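Local coordinates for putative aminooxidase (Propionibacterium acnes, PDB 2BAB), which binds FAD and a conjugated octadecadienoic acid and probably isomerises polyunsaturated fatty acids, using a flavin amine oxidase type of fold, at residues Lys80-Lys85 / Trp201-Gln206; Pro108-Ala113 / Ala157-Ile162; Asp233-Ile238 / Glu246-Val251. All coordinates share one frame; numbering follows the deposited sequence.

Interaction 1 of 3, residues Lys80-Lys85 / Trp201-Gln206; sequences KVDGPK and WADGTQ. With BU1 (1,4-butanediol), chain G.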
loop_
_atom_site.group_PDB
_atom_site.type_symbol
_atom_site.label_atom_id
_atom_site.label_comp_id
_atom_site.label_asym_id
_atom_site.label_seq_id
_atom_site.Cartn_x
_atom_site.Cartn_y
_atom_site.Cartn_z
ATOM N N LYS A 80 -9.635 13.400 -12.726
ATOM C CA LYS A 80 -10.940 12.782 -12.561
ATOM C C LYS A 80 -10.792 11.267 -12.552
ATOM O O LYS A 80 -9.871 10.719 -13.183
ATOM C CB LYS A 80 -11.879 13.159 -13.713
ATOM C CG LYS A 80 -12.045 14.625 -13.981
ATOM C CD LYS A 80 -12.834 15.291 -12.882
ATOM C CE LYS A 80 -13.122 16.762 -13.220
ATOM N NZ LYS A 80 -13.665 17.456 -12.004
ATOM N N VAL A 81 -11.700 10.599 -11.842
ATOM C CA VAL A 81 -11.799 9.134 -11.867
ATOM C C VAL A 81 -12.433 8.791 -13.217
ATOM O O VAL A 81 -13.612 9.090 -13.464
ATOM C CB VAL A 81 -12.648 8.598 -10.685
ATOM C CG1 VAL A 81 -12.862 7.074 -10.798
ATOM C CG2 VAL A 81 -11.987 8.970 -9.331
ATOM N N ASP A 82 -11.620 8.254 -14.124
ATOM C CA ASP A 82 -12.027 8.118 -15.526
ATOM C C ASP A 82 -11.497 6.873 -16.219
ATOM O O ASP A 82 -11.480 6.819 -17.450
ATOM C CB ASP A 82 -11.623 9.385 -16.310
ATOM C CG ASP A 82 -10.115 9.661 -16.265
ATOM O OD1 ASP A 82 -9.350 8.777 -15.817
ATOM O OD2 ASP A 82 -9.703 10.771 -16.686
ATOM N N GLY A 83 -11.080 5.879 -15.430
ATOM C CA GLY A 83 -10.486 4.658 -15.948
ATOM C C GLY A 83 -11.525 3.594 -16.266
ATOM O O GLY A 83 -12.682 3.760 -15.947
ATOM N N PRO A 84 -11.107 2.487 -16.899
ATOM C CA PRO A 84 -12.046 1.419 -17.212
ATOM C C PRO A 84 -12.581 0.738 -15.952
ATOM O O PRO A 84 -11.890 0.646 -14.919
ATOM C CB PRO A 84 -11.227 0.432 -18.069
ATOM C CG PRO A 84 -9.926 1.048 -18.287
ATOM C CD PRO A 84 -9.734 2.168 -17.319
ATOM N N LYS A 85 -13.823 0.292 -16.057
ATOM C CA LYS A 85 -14.531 -0.380 -14.995
ATOM C C LYS A 85 -13.883 -1.708 -14.641
ATOM O O LYS A 85 -13.494 -2.466 -15.519
ATOM C CB LYS A 85 -15.964 -0.665 -15.447
ATOM C CG LYS A 85 -16.850 -1.292 -14.366
ATOM C CD LYS A 85 -18.333 -1.419 -14.837
ATOM C CE LYS A 85 -19.329 -1.182 -13.706
ATOM N NZ LYS A 85 -18.931 -1.783 -12.420
ATOM N N TRP A 201 -8.184 5.026 -13.104
ATOM C CA TRP A 201 -7.733 6.182 -13.901
ATOM C C TRP A 201 -7.193 5.745 -15.257
ATOM O O TRP A 201 -6.311 4.873 -15.331
ATOM C CB TRP A 201 -6.656 6.955 -13.122
ATOM C CG TRP A 201 -7.217 7.555 -11.893
ATOM C CD1 TRP A 201 -7.755 8.791 -11.765
ATOM C CD2 TRP A 201 -7.338 6.919 -10.607
ATOM N NE1 TRP A 201 -8.207 8.984 -10.468
ATOM C CE2 TRP A 201 -7.953 7.848 -9.737
ATOM C CE3 TRP A 201 -7.011 5.649 -10.118
ATOM C CZ2 TRP A 201 -8.244 7.547 -8.376
ATOM C CZ3 TRP A 201 -7.261 5.352 -8.757
ATOM C CH2 TRP A 201 -7.895 6.300 -7.911
ATOM N N ALA A 202 -7.714 6.371 -16.314
ATOM C CA ALA A 202 -7.323 6.067 -17.683
ATOM C C ALA A 202 -5.840 6.294 -17.913
ATOM O O ALA A 202 -5.202 5.529 -18.622
ATOM C CB ALA A 202 -8.184 6.891 -18.707
ATOM N N ASP A 203 -5.310 7.336 -17.284
ATOM C CA ASP A 203 -3.913 7.745 -17.411
ATOM C C ASP A 203 -3.023 7.107 -16.339
ATOM O O ASP A 203 -1.827 7.378 -16.263
ATOM C CB ASP A 203 -3.830 9.277 -17.315
ATOM C CG ASP A 203 -4.644 9.958 -18.407
ATOM O OD1 ASP A 203 -4.250 9.806 -19.578
ATOM O OD2 ASP A 203 -5.683 10.587 -18.098
ATOM N N GLY A 204 -3.622 6.257 -15.517
ATOM C CA GLY A 204 -2.902 5.529 -14.486
ATOM C C GLY A 204 -2.908 6.305 -13.190
ATOM O O GLY A 204 -3.014 7.545 -13.192
ATOM N N THR A 205 -2.791 5.587 -12.073
ATOM C CA THR A 205 -2.714 6.217 -10.759
ATOM C C THR A 205 -1.514 7.170 -10.671
ATOM O O THR A 205 -1.574 8.189 -9.984
ATOM C CB THR A 205 -2.564 5.151 -9.629
ATOM O OG1 THR A 205 -1.421 4.328 -9.919
ATOM C CG2 THR A 205 -3.839 4.297 -9.497
ATOM N N GLN A 206 -0.424 6.846 -11.378
ATOM C CA GLN A 206 0.751 7.740 -11.412
ATOM C C GLN A 206 0.429 9.168 -11.863
ATOM O O GLN A 206 1.019 10.132 -11.364
ATOM C CB GLN A 206 1.847 7.182 -12.323
ATOM C CG GLN A 206 3.166 7.960 -12.229
ATOM C CD GLN A 206 4.285 7.330 -13.015
ATOM O OE1 GLN A 206 4.042 6.532 -13.921
ATOM N NE2 GLN A 206 5.525 7.702 -12.693
HETATM C C1 BU1 G . -3.344 6.939 -21.439
HETATM C C2 BU1 G . -4.372 7.003 -22.574
HETATM C C3 BU1 G . -5.788 7.058 -22.032
HETATM C C4 BU1 G . -6.792 6.320 -22.923
HETATM O O5 BU1 G . -3.479 5.691 -20.731
HETATM O O6 BU1 G . -8.117 6.484 -22.374
HETATM O O HOH W 1 -6.773 9.429 -15.882
HETATM O O HOH W 2 -8.151 11.026 -18.955
#
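W201 lies against the backbone of K80 and V81, while D82 of the same loop reaches over to the amide of A202. The indole leaves its main chain with CG anti to the carbonyl carbon (chi1 -65°), and this swings the ring back along 80-85 although CB itself points away. Starting at W201 CB, the nearest side-chain atom is D82 OD1, a loose 4.2 Å. W201 CD1 then meets K80 O at 3.2 Å. W201 NE1 passes V81 CA and makes its hydrogen bond with a partner beyond the two segments. At W201 CZ2 the neighbour is V81 CG2, 4.1 Å away, the valine lying obliquely to the indole.

The polar half sits on the type I turn W201-G204. A202 N donates to D82 OD1 over 3.0 Å in a nearly straight bond (165°), meeting the oxygen on its anti side and 31° out of the carboxylate plane. G83, lacking a side chain, lets its CA approach A202 N to 3.3 Å. D82 OD2 and D203 OD2 face each other at 4.3 Å; one water donates to both, and another donates to D82 OD1 and D203 OD2 while accepting from D203 N, which probably eases the repulsion. A 1,4-butanediol donates from O5 to A202 O, 2.7 Å.

In the fold, the loop between helix 68-77 and strand 88-91 is clasped here to the turn leading into helix 205-215. M74 of helix 68-77 touches both V81 and W201, whose side chain lies about 7 Å from the FAD.

Interaction 2 of 3, residues Pro108-Ala113 / Ala157-Ile162; sequences PQVMAA and ARDLWI. With BU1 (1,4-butanediol), chain I.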
loop_
_atom_site.group_PDB
_atom_site.type_symbol
_atom_site.label_atom_id
_atom_site.label_comp_id
_atom_site.label_asym_id
_atom_site.label_seq_id
_atom_site.Cartn_x
_atom_site.Cartn_y
_atom_site.Cartn_z
ATOM N N PRO A 108 -24.286 -17.838 2.954
ATOM C CA PRO A 108 -24.947 -17.356 4.164
ATOM C C PRO A 108 -24.058 -17.334 5.403
ATOM O O PRO A 108 -24.146 -16.397 6.185
ATOM C CB PRO A 108 -26.083 -18.356 4.356
ATOM C CG PRO A 108 -26.363 -18.853 2.996
ATOM C CD PRO A 108 -25.029 -18.951 2.341
ATOM N N GLN A 109 -23.216 -18.356 5.571
ATOM C CA GLN A 109 -22.301 -18.421 6.707
ATOM C C GLN A 109 -21.352 -17.229 6.707
ATOM O O GLN A 109 -21.146 -16.581 7.742
ATOM C CB GLN A 109 -21.472 -19.716 6.671
ATOM C CG GLN A 109 -22.280 -20.974 6.909
ATOM C CD GLN A 109 -21.474 -22.250 6.685
ATOM O OE1 GLN A 109 -20.415 -22.237 6.050
ATOM N NE2 GLN A 109 -21.994 -23.371 7.196
ATOM N N VAL A 110 -20.787 -16.948 5.536
ATOM C CA VAL A 110 -19.879 -15.823 5.358
ATOM C C VAL A 110 -20.586 -14.499 5.660
ATOM O O VAL A 110 -20.142 -13.736 6.518
ATOM C CB VAL A 110 -19.280 -15.794 3.929
ATOM C CG1 VAL A 110 -18.570 -14.465 3.665
ATOM C CG2 VAL A 110 -18.325 -16.994 3.737
ATOM N N MET A 111 -21.695 -14.256 4.973
ATOM C CA MET A 111 -22.413 -12.982 5.110
ATOM C C MET A 111 -23.024 -12.758 6.510
ATOM O O MET A 111 -23.123 -11.614 6.968
ATOM C CB MET A 111 -23.447 -12.836 4.001
ATOM C CG MET A 111 -22.835 -12.784 2.571
ATOM S SD MET A 111 -21.319 -11.770 2.425
ATOM C CE MET A 111 -21.988 -10.112 2.659
ATOM N N ALA A 112 -23.398 -13.844 7.191
ATOM C CA ALA A 112 -23.803 -13.763 8.597
ATOM C C ALA A 112 -22.637 -13.341 9.483
ATOM O O ALA A 112 -22.806 -12.510 10.382
ATOM C CB ALA A 112 -24.398 -15.107 9.084
ATOM N N ALA A 113 -21.448 -13.902 9.247
ATOM C CA ALA A 113 -20.270 -13.484 9.998
ATOM C C ALA A 113 -19.941 -12.022 9.714
ATOM O O ALA A 113 -19.487 -11.304 10.596
ATOM C CB ALA A 113 -19.068 -14.367 9.686
ATOM N N ALA A 157 -16.175 -14.690 7.879
ATOM C CA ALA A 157 -16.033 -13.364 7.264
ATOM C C ALA A 157 -14.713 -13.225 6.484
ATOM O O ALA A 157 -14.593 -12.366 5.606
ATOM C CB ALA A 157 -16.154 -12.245 8.319
ATOM N N ARG A 158 -13.731 -14.061 6.816
ATOM C CA ARG A 158 -12.457 -14.063 6.121
ATOM C C ARG A 158 -12.625 -14.320 4.612
ATOM O O ARG A 158 -11.801 -13.852 3.835
ATOM C CB ARG A 158 -11.487 -15.084 6.742
ATOM C CG ARG A 158 -11.633 -16.501 6.210
ATOM C CD ARG A 158 -10.843 -17.516 7.000
ATOM N NE ARG A 158 -9.405 -17.231 7.062
ATOM C CZ ARG A 158 -8.521 -17.507 6.112
ATOM N NH1 ARG A 158 -8.903 -18.051 4.976
ATOM N NH2 ARG A 158 -7.237 -17.237 6.304
ATOM N N ASP A 159 -13.673 -15.053 4.198
ATOM C CA ASP A 159 -13.889 -15.321 2.770
ATOM C C ASP A 159 -14.095 -14.031 1.991
ATOM O O ASP A 159 -13.685 -13.938 0.840
ATOM C CB ASP A 159 -15.100 -16.237 2.508
ATOM C CG ASP A 159 -14.851 -17.669 2.912
ATOM O OD1 ASP A 159 -13.928 -17.907 3.737
ATOM O OD2 ASP A 159 -15.587 -18.545 2.407
ATOM N N LEU A 160 -14.766 -13.063 2.608
ATOM C CA LEU A 160 -15.009 -11.770 1.964
ATOM C C LEU A 160 -13.812 -10.821 2.072
ATOM O O LEU A 160 -13.490 -10.111 1.108
ATOM C CB LEU A 160 -16.237 -11.100 2.561
ATOM C CG LEU A 160 -16.737 -9.867 1.810
ATOM C CD1 LEU A 160 -17.514 -10.295 0.522
ATOM C CD2 LEU A 160 -17.589 -8.974 2.720
ATOM N N TRP A 161 -13.196 -10.778 3.254
ATOM C CA TRP A 161 -12.027 -9.910 3.492
ATOM C C TRP A 161 -10.760 -10.387 2.755
ATOM O O TRP A 161 -9.912 -9.576 2.431
ATOM C CB TRP A 161 -11.752 -9.785 5.001
ATOM C CG TRP A 161 -12.263 -8.494 5.592
ATOM C CD1 TRP A 161 -11.542 -7.357 5.791
ATOM C CD2 TRP A 161 -13.599 -8.198 6.007
ATOM N NE1 TRP A 161 -12.336 -6.374 6.311
ATOM C CE2 TRP A 161 -13.609 -6.858 6.450
ATOM C CE3 TRP A 161 -14.789 -8.932 6.048
ATOM C CZ2 TRP A 161 -14.752 -6.241 6.932
ATOM C CZ3 TRP A 161 -15.932 -8.315 6.524
ATOM C CH2 TRP A 161 -15.903 -6.980 6.963
ATOM N N ILE A 162 -10.622 -11.689 2.496
ATOM C CA ILE A 162 -9.345 -12.201 1.974
ATOM C C ILE A 162 -9.026 -11.710 0.562
ATOM O O ILE A 162 -7.864 -11.443 0.277
ATOM C CB ILE A 162 -9.252 -13.739 2.018
ATOM C CG1 ILE A 162 -7.798 -14.187 1.798
ATOM C CG2 ILE A 162 -10.221 -14.378 1.028
ATOM C CD1 ILE A 162 -7.517 -15.687 2.039
HETATM C C1 BU1 I . -16.587 -13.686 -1.560
HETATM C C2 BU1 I . -17.256 -14.753 -0.730
HETATM C C3 BU1 I . -18.510 -14.257 -0.036
HETATM C C4 BU1 I . -19.683 -15.144 -0.413
HETATM O O5 BU1 I . -15.783 -14.347 -2.533
HETATM O O6 BU1 I . -20.898 -14.457 -0.175
#
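This is a helix-on-helix packing site with a 1,4-butanediol lodged beside it: V110 and A113 of helix 106-122 press on A157, D159 and L160 at helix 158-162. Both methyls of V110 lie against D159. V110 CG2 lies across that side chain at about a right angle, 3.4 Å from D159 OD2 and 3.5 Å from D159 CB. V110 CG1, held anti to the backbone N (chi1 168°), is 4.1 Å from D159 CB and also reaches L160 CB at 4.2 Å. Three residues further round the helix, on the same face, A113 sets its CB 3.4 Å from A157 N and 3.9 Å from A157 CB. The CA atoms of V110 and A157 are 4.9 Å apart, a close approach that the small alanine side chains probably permit.

The 43 residues between the segments hold helices and loops but no strand, and helices 178-184 and 187-195 pack nearby. W161 reaches those helices rather than 108-113, while V114, one residue beyond A113, touches A157, L160 and W161.

No hydrogen bond crosses the interface. The one carboxylate in it, that of D159, is spoken for by a salt bridge from OD2 to R106 NE, so the charge is answered from the N-terminal end of helix 106-122 itself while V110 CG2 lies against both the CB and the carboxylate. The butanediol, probably from the crystallisation medium, runs past V110 CG1 with C3 at 3.7 Å. L160 CD1 touches its C1 and C3, and M111, bent at chi2 and chi3, brings CG and SD equally close to O6; N163 ND2 supplies a hydrogen bond.

Interaction 3 of 3, residues Asp233-Ile238 / Glu246-Val251; sequences DGKVHI and ESDVLV
G234 faces D248 across a water: G234 O and D248 O are 4.4 Å apart, and it sits between them. K235 comes next, its side chain bent at chi2 and chi4 and slanting over E246. K235 CE is 3.2 Å from E246 OE2 and 3.6 Å from D248 OD1, the lysine and D248 running side by side in the same direction. K235 NZ stays 4.1 Å from D248 OD1, beyond salt-bridge range; a water lies between them, although its distance to NZ is doubtfully short.

V236 pairs with S247 as an antiparallel hydrogen-bonded pair. V236 N donates to S247 O, 2.8 Å. S247 N returns the bond to V236 O over 2.7 Å, and E246 CA adds a CH...O contact to the same oxygen. On the face carrying V236 and S247, the V236 side chain crosses that of L250 at about a right angle, V236 CG1 to L250 CB 4.0 Å. L250 belongs to strand 249-252 of the parallel, probably Rossmann-like sheet.

H237 stands in the non-hydrogen-bonded pair with E246. With CG anti to the backbone N (chi1 -153°), the ring has H237 ND1 3.8 Å from E246 CB, while NE2 bonds to D244. I238 closes the row, its CD1 near S247 OG and its side chain also on A10.

Chemically, backbone bonds pair the hairpin strands, and V236 on L250 packs the hairpin against the next strand, with charge at the margin. R8 makes salt bridges to both E246 OE2 and D248 OD1, so this arginine probably balances the two carboxylates more than K235 does.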
loop_
_atom_site.group_PDB
_atom_site.type_symbol
_atom_site.label_atom_id
_atom_site.label_comp_id
_atom_site.label_asym_id
_atom_site.label_seq_id
_atom_site.Cartn_x
_atom_site.Cartn_y
_atom_site.Cartn_z
ATOM N N ASP A 233 23.303 19.175 16.700
ATOM C CA ASP A 233 23.208 20.605 17.003
ATOM C C ASP A 233 21.849 21.212 16.668
ATOM O O ASP A 233 21.753 22.394 16.342
ATOM C CB ASP A 233 24.344 21.383 16.297
ATOM C CG ASP A 233 25.740 20.962 16.778
ATOM O OD1 ASP A 233 26.005 21.077 17.998
ATOM O OD2 ASP A 233 26.576 20.527 15.944
ATOM N N GLY A 234 20.791 20.413 16.772
ATOM C CA GLY A 234 19.444 20.890 16.432
ATOM C C GLY A 234 19.209 21.132 14.943
ATOM O O GLY A 234 18.264 21.815 14.559
ATOM N N LYS A 235 20.067 20.560 14.104
ATOM C CA LYS A 235 19.944 20.707 12.665
ATOM C C LYS A 235 19.946 19.355 11.962
ATOM O O LYS A 235 20.314 18.326 12.539
ATOM C CB LYS A 235 21.081 21.578 12.120
ATOM C CG LYS A 235 21.023 23.031 12.575
ATOM C CD LYS A 235 19.789 23.726 12.035
ATOM C CE LYS A 235 19.912 25.255 12.103
ATOM N NZ LYS A 235 19.392 25.793 13.381
ATOM N N VAL A 236 19.514 19.382 10.704
ATOM C CA VAL A 236 19.536 18.203 9.850
ATOM C C VAL A 236 20.490 18.481 8.710
ATOM O O VAL A 236 20.352 19.484 8.011
ATOM C CB VAL A 236 18.136 17.876 9.271
ATOM C CG1 VAL A 236 18.202 16.595 8.442
ATOM C CG2 VAL A 236 17.094 17.766 10.386
ATOM N N HIS A 237 21.460 17.597 8.519
ATOM C CA HIS A 237 22.407 17.763 7.436
ATOM C C HIS A 237 22.373 16.584 6.477
ATOM O O HIS A 237 22.555 15.442 6.880
ATOM C CB HIS A 237 23.833 17.999 7.950
ATOM C CG HIS A 237 24.668 18.782 6.986
ATOM N ND1 HIS A 237 24.688 20.162 6.967
ATOM C CD2 HIS A 237 25.464 18.380 5.963
ATOM C CE1 HIS A 237 25.482 20.574 5.992
ATOM N NE2 HIS A 237 25.967 19.513 5.369
ATOM N N ILE A 238 22.152 16.892 5.200
ATOM C CA ILE A 238 21.940 15.892 4.170
ATOM C C ILE A 238 23.092 15.910 3.159
ATOM O O ILE A 238 23.338 16.925 2.515
ATOM C CB ILE A 238 20.580 16.139 3.447
ATOM C CG1 ILE A 238 19.437 16.109 4.465
ATOM C CG2 ILE A 238 20.345 15.116 2.350
ATOM C CD1 ILE A 238 18.055 16.335 3.857
ATOM N N GLU A 246 21.986 21.890 4.631
ATOM C CA GLU A 246 21.418 21.882 5.962
ATOM C C GLU A 246 19.934 22.192 5.891
ATOM O O GLU A 246 19.494 23.030 5.095
ATOM C CB GLU A 246 22.124 22.916 6.848
ATOM C CG GLU A 246 21.525 23.064 8.236
ATOM C CD GLU A 246 22.346 23.969 9.138
ATOM O OE1 GLU A 246 23.503 23.601 9.460
ATOM O OE2 GLU A 246 21.823 25.034 9.534
ATOM N N SER A 247 19.179 21.509 6.741
ATOM C CA SER A 247 17.757 21.745 6.913
ATOM C C SER A 247 17.450 21.835 8.403
ATOM O O SER A 247 18.259 21.447 9.237
ATOM C CB SER A 247 16.939 20.600 6.283
ATOM O OG SER A 247 17.050 20.594 4.878
ATOM N N ASP A 248 16.263 22.327 8.720
ATOM C CA ASP A 248 15.796 22.452 10.096
ATOM C C ASP A 248 14.994 21.234 10.563
ATOM O O ASP A 248 15.024 20.891 11.746
ATOM C CB ASP A 248 14.937 23.702 10.217
ATOM C CG ASP A 248 15.701 24.955 9.835
ATOM O OD1 ASP A 248 16.854 25.098 10.289
ATOM O OD2 ASP A 248 15.163 25.780 9.081
ATOM N N VAL A 249 14.275 20.605 9.619
ATOM C CA VAL A 249 13.358 19.475 9.887
ATOM C C VAL A 249 13.472 18.388 8.808
ATOM O O VAL A 249 13.639 18.694 7.617
ATOM C CB VAL A 249 11.887 19.944 9.884
ATOM C CG1 VAL A 249 10.953 18.814 10.327
ATOM C CG2 VAL A 249 11.706 21.170 10.740
ATOM N N LEU A 250 13.362 17.129 9.240
ATOM C CA LEU A 250 13.400 15.962 8.376
ATOM C C LEU A 250 12.065 15.230 8.474
ATOM O O LEU A 250 11.643 14.854 9.572
ATOM C CB LEU A 250 14.536 15.034 8.804
ATOM C CG LEU A 250 14.813 13.769 7.982
ATOM C CD1 LEU A 250 15.145 14.086 6.534
ATOM C CD2 LEU A 250 15.951 12.984 8.638
ATOM N N VAL A 251 11.390 15.073 7.332
ATOM C CA VAL A 251 10.173 14.257 7.231
ATOM C C VAL A 251 10.476 13.047 6.336
ATOM O O VAL A 251 10.844 13.188 5.166
ATOM C CB VAL A 251 8.967 15.069 6.700
ATOM C CG1 VAL A 251 7.726 14.167 6.503
ATOM C CG2 VAL A 251 8.641 16.226 7.638
HETATM O O HOH W 3 15.881 22.909 13.576
HETATM O O HOH W 4 17.024 25.149 13.097
#

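Interactions 1 and 3 include solvent-accessible polar groups and waters; interaction 2 is the buried one, mostly apolar and without a hydrogen bond between its segments. They share no helix or strand. Interaction 1, between a loop and a turn near the flavin, combines a carboxylate-to-amide bond with the indole laid on the loop. Interaction 2 joins two helices by V110 and A113 packed on A157, D159 and L160, and along the chain it is nested inside the loop that interaction 1 closes. Interaction 3 comes later, a hairpin running into the parallel sheet and held by main-chain pairing. Interactions 2 and 3 lie on opposite sides of the chain's centre, their own centres about 49 Å apart.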